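Local structure of Exo-1,5-alpha-L-arabinofuranobiosidase (Gibberella zeae, 2YDP) at residues E15-P20 with N352-S357; T40-W45 with F57-S62; T68-S73 with K129-E134. The protein binds calcium and probably hydrolyses alpha-1,5-linked L-arabinofuranose chains from an end, releasing arabinobiose. The protein carries 1 engineered substitution. One frame throughout, in Å; residues are numbered along the deposited sequence.

Contact 1: residues E15-P20 with N352-S357; sequences EIFDPP and NTVSAS. With CA (calcium ion), chain F.
T353 OG1 donates to E15 OE1 at 2.7 Å and uses the syn lone pair of the carboxylate. The bend in the E15 chain (chi2 -76°) turns its acid back over the neighbouring strand, where the two side chains cross at about a right angle. The backbones form a classic beta bulge in the closing blade of the six-bladed beta-propeller. Here the N-terminal strand 11-17 pairs antiparallel with the C-terminal strand 354-360. V354 O takes two N-H groups from the same face of its plane: I16 N at 2.8 Å and F17 N at 3.1 Å. In return, V354 N gives F17 O a nearly straight bond (175°).

Just past the strand the chain turns to the calcium ion. D18 OD1 binds it at 2.5 Å and P19 O at 2.3 Å, and three waters also bind it. One of these waters donates to N352 O, so 352-357 reaches the metal as a second shell. T353 CG2 lies beside the ligand oxygen D18 OD1.

F17 CB meets V354 CG2, and P19 N lies over one face of the F17 ring, toward its rim. I16 CB rests on V354 CG1, while I16 CD1 touches A356 CB at 4.0 Å.

Contact 2: residues T40-W45 with F57-S62; sequences TLLGTW and FPIVKS
This is an antiparallel beta hairpin, made of the two middle strands of one four-stranded propeller blade. L41 and S62 form a hydrogen-bonded pair, with L41 N to S62 O at 2.9 Å and S62 N to L41 O at 2.8 Å. G43 and V60 form the next such pair. Between them L42 and K61 make a non-hydrogen-bonded pair, where L42 CA comes close to V60 O and K61 CA to L41 O.

Further along, a side chain takes over from the backbone. T44 OG1 donates to P58 O at 2.7 Å. The T44 hydroxyl is anti to its own N (chi1 -172°), which turns it to the partner strand. P58 has no N-H to donate to the facing W45 O, whereas its own carbonyl is taken by the T44 hydroxyl.

The W45 indole folds back over P58. P58 CB sits over the six-membered ring, 4.2 Å from its centroid, as a CH-pi contact, and P58 CG packs on W45 CE2 at 3.7 Å. V60 CG1 meets the ring edge instead, near its plane, at W45 CH2. N47 OD1 accepts from W45 NE1 and fixes the indole further.

On the side of L42 and K61, L42 CD2 touches I59 CG2 and K61 CB. The extended K61 chain runs to Y131 OH, its polar partner. On the way K61 CE passes T40 CG2 at 4.0 Å.

Contact 3: residues T68-S73 with K129-E134; sequences TWKEIS and KGYTWE
The Y131 ring carries I72 on one face. I72 CD1 stands over the ring centre, 4.2 Å from the centroid and 8° off the normal, a CH-pi contact. I72 CB lies 3.8 Å from Y131 CE1. The W133 indole is met at its edge. S73 OG lies in the ring plane and accepts from W133 NE1 at 3.0 Å, with an N-H...O angle of 166°.

K129 to W133 belong to an Asp-box, the turn motif repeated in sialidase-like propellers, which begins at S126 and has D128, G130, T132 and W133 at its signature positions. T68 and W69 end the same motif one blade earlier. The contact therefore joins neighbouring blades at their Asp-box side.

S73 OG also donates to G130 O, a short bond of 2.5 Å that runs nearly along the C=O axis. The S73 oxygen sits between its own N and carbonyl carbon (chi1 67°), which aims it at the box. A water adds a bridge, donating to I72 O and to Y131 O.

S73 thus relays one hydrogen bond into another. Accepting from the indole N-H probably polarises the hydroxyl and strengthens its donation to G130 O. The two bonds together should fix the rotation of that hydroxyl.

In the fold
The chain enters through strand 11-17, which opens contact 1. Contact 1 closes only at strand 354-360, more than 330 residues later, and so shuts the propeller ring. Contacts 2 and 3 both fall within that span. Contact 2 closes first, as a short hairpin between strands 41-47 and 57-62. Contact 3 follows in series: strand 70-75, next to 57-62 in the same sheet, meets the loop before strand 134-142 of the next blade. The closing blade packs on this sheet too. F17 and V354 of contact 1 lie against W45 of contact 2. W69, just before strand 70-75, touches both I16 and V60. Three successive blades are thereby tied together.

Contact 1: residues E15-P20 with N352-S357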
# COMPACT_ATOMS: atom_id res chain seq x y z
N GLU A 15 9.23 0.49 -18.03
CA GLU A 15 8.66 -0.83 -17.87
C GLU A 15 9.64 -1.61 -17.01
O GLU A 15 10.79 -1.81 -17.39
CB GLU A 15 8.37 -1.47 -19.24
CG GLU A 15 7.35 -0.62 -20.13
CD GLU A 15 5.86 -0.74 -19.67
OE1 GLU A 15 5.48 -1.83 -19.18
OE2 GLU A 15 5.03 0.21 -19.83
N ILE A 16 9.18 -1.98 -15.81
CA ILE A 16 9.98 -2.69 -14.84
C ILE A 16 9.86 -4.20 -15.12
O ILE A 16 10.88 -4.90 -15.14
CB ILE A 16 9.50 -2.33 -13.40
CG1 ILE A 16 9.75 -0.83 -13.12
CG2 ILE A 16 10.15 -3.22 -12.32
CD1 ILE A 16 9.15 -0.32 -11.83
N PHE A 17 8.65 -4.69 -15.38
CA PHE A 17 8.48 -6.14 -15.61
C PHE A 17 7.25 -6.47 -16.42
O PHE A 17 6.15 -6.12 -16.05
CB PHE A 17 8.46 -6.91 -14.28
CG PHE A 17 8.19 -8.39 -14.43
CD1 PHE A 17 9.13 -9.22 -15.06
CD2 PHE A 17 7.02 -8.95 -13.92
CE1 PHE A 17 8.88 -10.57 -15.21
CE2 PHE A 17 6.75 -10.31 -14.06
CZ PHE A 17 7.68 -11.13 -14.71
N ASP A 18 7.46 -7.17 -17.54
CA ASP A 18 6.38 -7.57 -18.44
C ASP A 18 6.26 -9.09 -18.26
O ASP A 18 7.18 -9.83 -18.63
CB ASP A 18 6.73 -7.16 -19.89
CG ASP A 18 5.60 -7.46 -20.90
OD1 ASP A 18 4.60 -8.07 -20.48
OD2 ASP A 18 5.70 -7.06 -22.09
N PRO A 19 5.16 -9.57 -17.62
CA PRO A 19 5.12 -11.00 -17.31
C PRO A 19 4.94 -11.89 -18.54
O PRO A 19 4.40 -11.44 -19.56
CB PRO A 19 3.88 -11.11 -16.41
CG PRO A 19 2.99 -10.02 -16.89
CD PRO A 19 3.96 -8.88 -17.12
N PRO A 20 5.38 -13.14 -18.44
CA PRO A 20 5.22 -14.09 -19.55
C PRO A 20 3.75 -14.37 -19.81
O PRO A 20 2.92 -14.30 -18.88
CB PRO A 20 5.86 -15.37 -19.00
CG PRO A 20 6.81 -14.94 -17.98
CD PRO A 20 6.24 -13.68 -17.37
N ASN A 352 -1.36 -6.61 -18.15
CA ASN A 352 -0.73 -5.95 -17.01
C ASN A 352 0.79 -6.06 -17.11
O ASN A 352 1.35 -7.11 -17.44
CB ASN A 352 -1.16 -6.53 -15.64
CG ASN A 352 -2.56 -6.15 -15.23
OD1 ASN A 352 -3.25 -5.42 -15.93
ND2 ASN A 352 -2.99 -6.63 -14.05
N THR A 353 1.46 -4.96 -16.80
CA THR A 353 2.90 -4.98 -16.61
C THR A 353 3.18 -4.12 -15.39
O THR A 353 2.28 -3.38 -14.94
CB THR A 353 3.69 -4.40 -17.81
OG1 THR A 353 3.41 -2.99 -17.92
CG2 THR A 353 3.31 -5.09 -19.10
N VAL A 354 4.40 -4.25 -14.84
CA VAL A 354 4.84 -3.43 -13.73
C VAL A 354 5.59 -2.26 -14.33
O VAL A 354 6.50 -2.46 -15.15
CB VAL A 354 5.78 -4.18 -12.72
CG1 VAL A 354 6.07 -3.28 -11.51
CG2 VAL A 354 5.15 -5.53 -12.26
N SER A 355 5.20 -1.05 -13.93
CA SER A 355 5.76 0.16 -14.50
C SER A 355 5.75 1.29 -13.49
O SER A 355 5.13 1.20 -12.42
CB SER A 355 5.02 0.55 -15.79
OG SER A 355 3.76 1.21 -15.56
N ALA A 356 6.47 2.35 -13.82
CA ALA A 356 6.56 3.54 -12.97
C ALA A 356 6.94 4.79 -13.72
O ALA A 356 7.58 4.74 -14.77
CB ALA A 356 7.60 3.32 -11.83
N SER A 357 6.58 5.93 -13.13
CA SER A 357 7.00 7.23 -13.63
C SER A 357 7.49 8.06 -12.45
O SER A 357 7.04 7.87 -11.31
CB SER A 357 5.82 7.96 -14.28
OG SER A 357 5.35 7.24 -15.41
CA CA F . 3.23 -10.07 -20.97
O HOH W 1 1.36 -8.41 -19.83
O HOH W 2 4.39 -10.08 -23.06
O HOH W 3 1.52 -11.55 -20.33

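Contact 2: residues T40-W45 with F57-S62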
# COMPACT_ATOMS: atom_id res chain seq x y z
N THR A 40 19.14 4.06 -2.93
CA THR A 40 18.70 3.04 -3.86
C THR A 40 17.20 2.77 -3.66
O THR A 40 16.61 3.06 -2.58
CB THR A 40 19.56 1.77 -3.78
OG1 THR A 40 19.45 1.21 -2.49
CG2 THR A 40 21.05 2.07 -4.03
N LEU A 41 16.55 2.28 -4.71
CA LEU A 41 15.11 1.95 -4.64
C LEU A 41 14.95 0.45 -4.74
O LEU A 41 15.68 -0.20 -5.52
CB LEU A 41 14.38 2.55 -5.85
CG LEU A 41 14.44 4.08 -6.04
CD1 LEU A 41 13.54 4.44 -7.19
CD2 LEU A 41 14.05 4.85 -4.78
N LEU A 42 13.99 -0.09 -3.99
CA LEU A 42 13.55 -1.47 -4.16
C LEU A 42 12.08 -1.51 -4.56
O LEU A 42 11.32 -0.60 -4.24
CB LEU A 42 13.67 -2.25 -2.85
CG LEU A 42 15.10 -2.41 -2.34
CD1 LEU A 42 15.05 -3.21 -1.06
CD2 LEU A 42 15.94 -3.13 -3.39
N GLY A 43 11.68 -2.58 -5.22
CA GLY A 43 10.30 -2.73 -5.59
C GLY A 43 9.90 -4.20 -5.60
O GLY A 43 10.76 -5.07 -5.73
N THR A 44 8.59 -4.44 -5.45
CA THR A 44 8.00 -5.76 -5.50
C THR A 44 6.56 -5.68 -6.01
O THR A 44 6.03 -4.57 -6.21
CB THR A 44 8.09 -6.47 -4.08
OG1 THR A 44 7.67 -7.83 -4.21
CG2 THR A 44 7.21 -5.78 -3.03
N TRP A 45 5.95 -6.84 -6.30
CA TRP A 45 4.57 -6.96 -6.72
C TRP A 45 4.09 -8.41 -6.47
O TRP A 45 4.93 -9.29 -6.17
CB TRP A 45 4.42 -6.59 -8.21
CG TRP A 45 5.31 -7.43 -9.11
CD1 TRP A 45 5.00 -8.64 -9.66
CD2 TRP A 45 6.66 -7.16 -9.48
NE1 TRP A 45 6.05 -9.12 -10.40
CE2 TRP A 45 7.09 -8.24 -10.30
CE3 TRP A 45 7.55 -6.09 -9.22
CZ2 TRP A 45 8.38 -8.29 -10.86
CZ3 TRP A 45 8.82 -6.12 -9.80
CH2 TRP A 45 9.23 -7.23 -10.60
N PHE A 57 7.60 -13.24 -3.85
CA PHE A 57 7.64 -11.79 -4.13
C PHE A 57 8.99 -11.44 -4.77
O PHE A 57 10.04 -11.56 -4.11
CB PHE A 57 7.47 -10.94 -2.86
CG PHE A 57 6.13 -11.04 -2.23
CD1 PHE A 57 4.96 -11.25 -2.99
CD2 PHE A 57 6.01 -10.92 -0.85
CE1 PHE A 57 3.70 -11.35 -2.38
CE2 PHE A 57 4.73 -11.00 -0.22
CZ PHE A 57 3.58 -11.20 -1.00
N PRO A 58 8.99 -11.03 -6.04
CA PRO A 58 10.27 -10.61 -6.62
C PRO A 58 10.75 -9.29 -6.00
O PRO A 58 9.92 -8.44 -5.66
CB PRO A 58 9.95 -10.40 -8.10
CG PRO A 58 8.54 -10.97 -8.32
CD PRO A 58 7.87 -10.93 -6.99
N ILE A 59 12.06 -9.14 -5.86
CA ILE A 59 12.64 -7.85 -5.40
C ILE A 59 13.52 -7.28 -6.50
O ILE A 59 14.51 -7.93 -6.90
CB ILE A 59 13.46 -8.00 -4.09
CG1 ILE A 59 12.59 -8.58 -2.95
CG2 ILE A 59 14.14 -6.66 -3.75
CD1 ILE A 59 11.45 -7.63 -2.38
N VAL A 60 13.15 -6.10 -7.00
CA VAL A 60 13.93 -5.38 -8.00
C VAL A 60 14.61 -4.18 -7.33
O VAL A 60 14.12 -3.66 -6.31
CB VAL A 60 13.11 -4.96 -9.24
CG1 VAL A 60 12.66 -6.23 -10.03
CG2 VAL A 60 11.89 -4.14 -8.86
N LYS A 61 15.77 -3.83 -7.86
CA LYS A 61 16.55 -2.72 -7.34
C LYS A 61 16.89 -1.71 -8.43
O LYS A 61 17.24 -2.10 -9.56
CB LYS A 61 17.81 -3.26 -6.70
CG LYS A 61 18.83 -2.18 -6.30
CD LYS A 61 19.98 -2.82 -5.57
CE LYS A 61 21.05 -1.79 -5.19
NZ LYS A 61 22.24 -2.47 -4.58
N SER A 62 16.78 -0.42 -8.10
CA SER A 62 17.25 0.63 -8.99
C SER A 62 18.29 1.49 -8.30
O SER A 62 18.11 1.87 -7.13
CB SER A 62 16.12 1.52 -9.47
OG SER A 62 16.63 2.51 -10.34

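Contact 3: residues T68-S73 with K129-E134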
# COMPACT_ATOMS: atom_id res chain seq x y z
N THR A 68 16.25 2.52 -14.37
CA THR A 68 16.58 1.16 -14.75
C THR A 68 16.55 0.29 -13.51
O THR A 68 16.84 0.78 -12.43
CB THR A 68 18.01 1.05 -15.38
OG1 THR A 68 18.99 1.40 -14.41
CG2 THR A 68 18.16 1.97 -16.60
N TRP A 69 16.21 -0.99 -13.70
CA TRP A 69 15.94 -1.94 -12.61
C TRP A 69 16.50 -3.31 -12.93
O TRP A 69 16.56 -3.67 -14.10
CB TRP A 69 14.43 -2.11 -12.47
CG TRP A 69 13.69 -0.88 -12.11
CD1 TRP A 69 13.25 0.08 -12.94
CD2 TRP A 69 13.30 -0.50 -10.79
NE1 TRP A 69 12.62 1.08 -12.22
CE2 TRP A 69 12.63 0.73 -10.90
CE3 TRP A 69 13.49 -1.08 -9.52
CZ2 TRP A 69 12.12 1.40 -9.78
CZ3 TRP A 69 12.98 -0.43 -8.42
CH2 TRP A 69 12.28 0.82 -8.56
N LYS A 70 16.87 -4.08 -11.90
CA LYS A 70 17.21 -5.49 -12.05
C LYS A 70 16.64 -6.27 -10.87
O LYS A 70 16.52 -5.74 -9.74
CB LYS A 70 18.75 -5.71 -12.15
CG LYS A 70 19.52 -5.46 -10.87
CD LYS A 70 21.08 -5.49 -11.00
CE LYS A 70 21.70 -4.12 -10.65
NZ LYS A 70 22.07 -3.90 -9.19
N GLU A 71 16.32 -7.55 -11.10
CA GLU A 71 15.90 -8.38 -9.97
C GLU A 71 17.15 -8.77 -9.21
O GLU A 71 18.15 -9.17 -9.82
CB GLU A 71 15.12 -9.62 -10.41
CG GLU A 71 14.82 -10.52 -9.21
CD GLU A 71 14.07 -11.81 -9.56
OE1 GLU A 71 13.02 -11.72 -10.23
OE2 GLU A 71 14.51 -12.89 -9.13
N ILE A 72 17.11 -8.66 -7.88
CA ILE A 72 18.27 -9.03 -7.10
C ILE A 72 17.99 -10.16 -6.14
O ILE A 72 18.94 -10.75 -5.61
CB ILE A 72 18.85 -7.85 -6.29
CG1 ILE A 72 17.77 -7.20 -5.39
CG2 ILE A 72 19.54 -6.87 -7.23
CD1 ILE A 72 18.35 -6.17 -4.38
N SER A 73 16.70 -10.44 -5.88
CA SER A 73 16.29 -11.54 -5.01
C SER A 73 14.80 -11.87 -5.14
O SER A 73 14.06 -11.21 -5.88
CB SER A 73 16.64 -11.28 -3.53
OG SER A 73 15.87 -10.19 -3.00
N LYS A 129 20.02 -4.95 2.61
CA LYS A 129 19.39 -4.04 1.66
C LYS A 129 18.77 -4.78 0.48
O LYS A 129 18.82 -4.29 -0.66
CB LYS A 129 20.39 -2.98 1.20
CG LYS A 129 21.12 -2.35 2.37
CD LYS A 129 21.80 -1.06 2.01
CE LYS A 129 22.92 -0.82 3.00
NZ LYS A 129 23.00 0.60 3.37
N GLY A 130 18.22 -5.96 0.77
CA GLY A 130 17.34 -6.64 -0.16
C GLY A 130 17.86 -7.86 -0.92
O GLY A 130 17.13 -8.43 -1.73
N TYR A 131 19.12 -8.23 -0.68
CA TYR A 131 19.71 -9.42 -1.34
C TYR A 131 19.25 -10.75 -0.75
O TYR A 131 19.06 -11.74 -1.48
CB TYR A 131 21.26 -9.34 -1.38
CG TYR A 131 21.74 -8.30 -2.37
CD1 TYR A 131 21.82 -8.57 -3.75
CD2 TYR A 131 22.12 -7.03 -1.94
CE1 TYR A 131 22.29 -7.62 -4.66
CE2 TYR A 131 22.58 -6.05 -2.84
CZ TYR A 131 22.65 -6.35 -4.21
OH TYR A 131 23.09 -5.39 -5.11
N THR A 132 19.06 -10.79 0.55
CA THR A 132 18.61 -12.00 1.22
C THR A 132 17.56 -11.69 2.28
O THR A 132 17.54 -10.59 2.85
CB THR A 132 19.79 -12.76 1.89
OG1 THR A 132 20.42 -11.93 2.86
CG2 THR A 132 20.85 -13.16 0.85
N TRP A 133 16.72 -12.68 2.55
CA TRP A 133 15.55 -12.55 3.43
C TRP A 133 15.53 -13.65 4.49
O TRP A 133 15.97 -14.78 4.24
CB TRP A 133 14.25 -12.60 2.60
CG TRP A 133 14.29 -11.51 1.60
CD1 TRP A 133 14.85 -11.57 0.36
CD2 TRP A 133 13.87 -10.14 1.79
NE1 TRP A 133 14.80 -10.34 -0.24
CE2 TRP A 133 14.20 -9.44 0.62
CE3 TRP A 133 13.25 -9.44 2.85
CZ2 TRP A 133 13.91 -8.08 0.44
CZ3 TRP A 133 12.98 -8.07 2.68
CH2 TRP A 133 13.29 -7.42 1.48
N GLU A 134 15.01 -13.31 5.66
CA GLU A 134 14.69 -14.29 6.69
C GLU A 134 13.30 -14.07 7.24
O GLU A 134 12.91 -12.92 7.47
CB GLU A 134 15.72 -14.22 7.84
CG GLU A 134 15.64 -12.98 8.78
CD GLU A 134 16.85 -12.88 9.74
OE1 GLU A 134 16.94 -13.73 10.68
OE2 GLU A 134 17.70 -11.97 9.56
O HOH W 4 19.87 -12.63 -3.81